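Local atomic coordinates of fiber protein (Human adenovirus 16, PDB entry 3CNC), a protein that forms the receptor-binding knob at the tip of the trimeric viral fibre and probably attaches the virus to CD46 on host cells. Residues 55-60 against 213-218. Residues are numbered along the deposited sequence; the frame is centred on the assembly and turned at random.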
ATOM      1  N   LEU A  55      -1.301  -5.483 -14.873  1.00 48.59           N
ATOM      2  CA  LEU A  55      -1.258  -4.151 -14.315  1.00 48.59           C
ATOM      3  C   LEU A  55      -2.677  -3.656 -14.132  1.00 48.59           C
ATOM      4  O   LEU A  55      -3.479  -3.695 -15.061  1.00 48.59           O
ATOM      5  CB  LEU A  55      -0.497  -3.205 -15.251  1.00 39.11           C
ATOM      6  CG  LEU A  55      -0.444  -1.728 -14.821  1.00 39.11           C
ATOM      7  CD1 LEU A  55       0.485  -1.589 -13.634  1.00 39.11           C
ATOM      8  CD2 LEU A  55       0.042  -0.846 -15.989  1.00 39.11           C
ATOM      9  N   VAL A  56      -2.989  -3.207 -12.925  1.00 41.75           N
ATOM     10  CA  VAL A  56      -4.314  -2.682 -12.649  1.00 41.75           C
ATOM     11  C   VAL A  56      -4.202  -1.253 -12.115  1.00 41.75           C
ATOM     12  O   VAL A  56      -3.518  -1.004 -11.116  1.00 41.75           O
ATOM     13  CB  VAL A  56      -5.047  -3.517 -11.605  1.00 43.56           C
ATOM     14  CG1 VAL A  56      -6.544  -3.214 -11.662  1.00 43.56           C
ATOM     15  CG2 VAL A  56      -4.756  -4.996 -11.833  1.00 43.56           C
ATOM     16  N   LEU A  57      -4.856  -0.321 -12.799  1.00 45.60           N
ATOM     17  CA  LEU A  57      -4.858   1.077 -12.372  1.00 45.60           C
ATOM     18  C   LEU A  57      -6.301   1.417 -11.997  1.00 45.60           C
ATOM     19  O   LEU A  57      -7.209   1.264 -12.815  1.00 45.60           O
ATOM     20  CB  LEU A  57      -4.372   1.986 -13.510  1.00 29.99           C
ATOM     21  CG  LEU A  57      -2.950   1.682 -14.012  1.00 29.99           C
ATOM     22  CD1 LEU A  57      -2.584   2.650 -15.138  1.00 29.99           C
ATOM     23  CD2 LEU A  57      -1.967   1.791 -12.873  1.00 29.99           C
ATOM     24  N   VAL A  58      -6.516   1.865 -10.765  1.00 44.18           N
ATOM     25  CA  VAL A  58      -7.868   2.207 -10.326  1.00 44.18           C
ATOM     26  C   VAL A  58      -8.038   3.649  -9.816  1.00 44.18           C
ATOM     27  O   VAL A  58      -7.327   4.080  -8.907  1.00 44.18           O
ATOM     28  CB  VAL A  58      -8.342   1.265  -9.205  1.00 49.93           C
ATOM     29  CG1 VAL A  58      -9.797   1.552  -8.877  1.00 49.93           C
ATOM     30  CG2 VAL A  58      -8.141  -0.182  -9.625  1.00 49.93           C
ATOM     31  N   LYS A  59      -8.977   4.384 -10.405  1.00 47.75           N
ATOM     32  CA  LYS A  59      -9.253   5.755  -9.982  1.00 47.75           C
ATOM     33  C   LYS A  59      -9.826   5.749  -8.573  1.00 47.75           C
ATOM     34  O   LYS A  59     -10.889   5.186  -8.321  1.00 47.75           O
ATOM     35  CB  LYS A  59     -10.269   6.425 -10.901  1.00 48.79           C
ATOM     36  CG  LYS A  59      -9.751   6.831 -12.251  1.00 48.79           C
ATOM     37  CD  LYS A  59     -10.835   7.558 -13.027  1.00 48.79           C
ATOM     38  CE  LYS A  59     -10.296   8.096 -14.336  1.00 48.79           C
ATOM     39  NZ  LYS A  59     -11.339   8.854 -15.077  1.00 48.79           N
ATOM     40  N   ASN A  60      -9.121   6.386  -7.654  1.00 56.73           N
ATOM     41  CA  ASN A  60      -9.574   6.452  -6.280  1.00 56.73           C
ATOM     42  C   ASN A  60      -9.450   7.907  -5.837  1.00 56.73           C
ATOM     43  O   ASN A  60      -8.465   8.301  -5.217  1.00 56.73           O
ATOM     44  CB  ASN A  60      -8.707   5.527  -5.423  1.00 54.12           C
ATOM     45  CG  ASN A  60      -9.261   5.335  -4.027  1.00 54.12           C
ATOM     46  OD1 ASN A  60     -10.466   5.482  -3.796  1.00 54.12           O
ATOM     47  ND2 ASN A  60      -8.384   4.986  -3.087  1.00 54.12           N
ATOM     48  N   PHE A 213       1.155   0.360  -5.133  1.00 46.09           N
ATOM     49  CA  PHE A 213       1.623   1.739  -5.142  1.00 46.09           C
ATOM     50  C   PHE A 213       0.492   2.692  -5.503  1.00 46.09           C
ATOM     51  O   PHE A 213      -0.547   2.263  -6.002  1.00 46.09           O
ATOM     52  CB  PHE A 213       2.766   1.879  -6.159  1.00 40.28           C
ATOM     53  CG  PHE A 213       2.358   1.547  -7.568  1.00 40.28           C
ATOM     54  CD1 PHE A 213       2.087   2.557  -8.484  1.00 40.28           C
ATOM     55  CD2 PHE A 213       2.194   0.219  -7.965  1.00 40.28           C
ATOM     56  CE1 PHE A 213       1.655   2.255  -9.774  1.00 40.28           C
ATOM     57  CE2 PHE A 213       1.761  -0.089  -9.247  1.00 40.28           C
ATOM     58  CZ  PHE A 213       1.491   0.927 -10.153  1.00 40.28           C
ATOM     59  N   SER A 214       0.697   3.981  -5.242  1.00 43.57           N
ATOM     60  CA  SER A 214      -0.298   5.014  -5.570  1.00 43.57           C
ATOM     61  C   SER A 214       0.401   6.268  -6.089  1.00 43.57           C
ATOM     62  O   SER A 214       1.570   6.492  -5.783  1.00 43.57           O
ATOM     63  CB  SER A 214      -1.126   5.395  -4.340  1.00 54.35           C
ATOM     64  OG  SER A 214      -2.021   4.364  -3.996  1.00 54.35           O
ATOM     65  N   TYR A 215      -0.314   7.075  -6.865  1.00 44.58           N
ATOM     66  CA  TYR A 215       0.253   8.309  -7.385  1.00 44.58           C
ATOM     67  C   TYR A 215      -0.840   9.345  -7.664  1.00 44.58           C
ATOM     68  O   TYR A 215      -1.986   8.973  -7.894  1.00 44.58           O
ATOM     69  CB  TYR A 215       1.086   8.020  -8.650  1.00 38.97           C
ATOM     70  CG  TYR A 215       0.324   7.442  -9.828  1.00 38.97           C
ATOM     71  CD1 TYR A 215      -0.487   8.249 -10.622  1.00 38.97           C
ATOM     72  CD2 TYR A 215       0.452   6.091 -10.174  1.00 38.97           C
ATOM     73  CE1 TYR A 215      -1.143   7.733 -11.739  1.00 38.97           C
ATOM     74  CE2 TYR A 215      -0.206   5.560 -11.290  1.00 38.97           C
ATOM     75  CZ  TYR A 215      -0.992   6.383 -12.069  1.00 38.97           C
ATOM     76  OH  TYR A 215      -1.589   5.886 -13.207  1.00 38.97           O
ATOM     77  N   ILE A 216      -0.491  10.633  -7.610  1.00 45.40           N
ATOM     78  CA  ILE A 216      -1.453  11.715  -7.874  1.00 45.40           C
ATOM     79  C   ILE A 216      -1.826  11.605  -9.348  1.00 45.40           C
ATOM     80  O   ILE A 216      -0.943  11.533 -10.211  1.00 45.40           O
ATOM     81  CB  ILE A 216      -0.840  13.134  -7.652  1.00 47.68           C
ATOM     82  CG1 ILE A 216      -0.137  13.233  -6.287  1.00 47.68           C
ATOM     83  CG2 ILE A 216      -1.930  14.184  -7.773  1.00 47.68           C
ATOM     84  CD1 ILE A 216      -0.953  12.774  -5.151  1.00 47.68           C
ATOM     85  N   ARG A 217      -3.116  11.626  -9.654  1.00 42.70           N
ATOM     86  CA  ARG A 217      -3.527  11.469 -11.040  1.00 42.70           C
ATOM     87  C   ARG A 217      -3.819  12.729 -11.830  1.00 42.70           C
ATOM     88  O   ARG A 217      -4.163  13.772 -11.282  1.00 42.70           O
ATOM     89  CB  ARG A 217      -4.735  10.524 -11.116  1.00 45.65           C
ATOM     90  CG  ARG A 217      -6.065  11.101 -10.663  1.00 45.65           C
ATOM     91  CD  ARG A 217      -7.161  10.035 -10.735  1.00 45.65           C
ATOM     92  NE  ARG A 217      -8.456  10.584 -10.361  1.00 45.65           N
ATOM     93  CZ  ARG A 217      -9.252  11.252 -11.188  1.00 45.65           C
ATOM     94  NH1 ARG A 217      -8.890  11.442 -12.458  1.00 45.65           N
ATOM     95  NH2 ARG A 217     -10.393  11.766 -10.739  1.00 45.65           N
ATOM     96  N   GLU A 218      -3.676  12.621 -13.144  1.00 47.50           N
ATOM     97  CA  GLU A 218      -3.943  13.730 -14.043  1.00 47.50           C
ATOM     98  C   GLU A 218      -5.464  13.922 -14.093  1.00 47.50           C
ATOM     99  O   GLU A 218      -6.209  12.984 -13.835  1.00 47.50           O
ATOM    100  CB  GLU A 218      -3.402  13.395 -15.434  1.00 49.92           C
ATOM    101  CG  GLU A 218      -3.778  14.369 -16.517  1.00 49.92           C
ATOM    102  CD  GLU A 218      -2.742  15.451 -16.736  1.00 49.92           C
ATOM    103  OE1 GLU A 218      -1.695  15.438 -16.039  1.00 49.92           O
ATOM    104  OE2 GLU A 218      -2.978  16.316 -17.624  1.00 49.92           O
TER
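Leu57 meets the phenol end of Tyr215, its CD1 lying 3.9 Å from Tyr215 OH and its CD2 4.1 Å from the same oxygen. The two side chains cross at about a right angle, and CD2 sits at the rim of the Tyr215 ring, near its plane. Further back along the strands, CD1 of Leu55 comes to the edge of the Phe213 ring, 4.4 Å from CZ, while Leu57 CD2 approaches that ring obliquely. At the other end Lys59 crosses Arg217 at about a right angle, its CG and CD over one face of the guanidinium, CG toward the rim. Strand 63-72 separates the two strands in the antiparallel sheet, and the leucines and rings meet over the sheet face that packs against strand 185-194 in the knob's beta-sandwich. Tyr215 OH hydrogen-bonds to the carbonyl oxygen of Phe130, and Arg217 NE to that of Gly61. Lys59 NZ forms a salt bridge with Asp220, and Arg217 NH2 with Glu26 of a neighbouring subunit. An apolar end thus adjoins a charged one where the aliphatic part of Lys59 does the touching; Asp220 and that Glu26 probably offset the 4.4 Å approach of Lys59 NZ to Arg217 NH1.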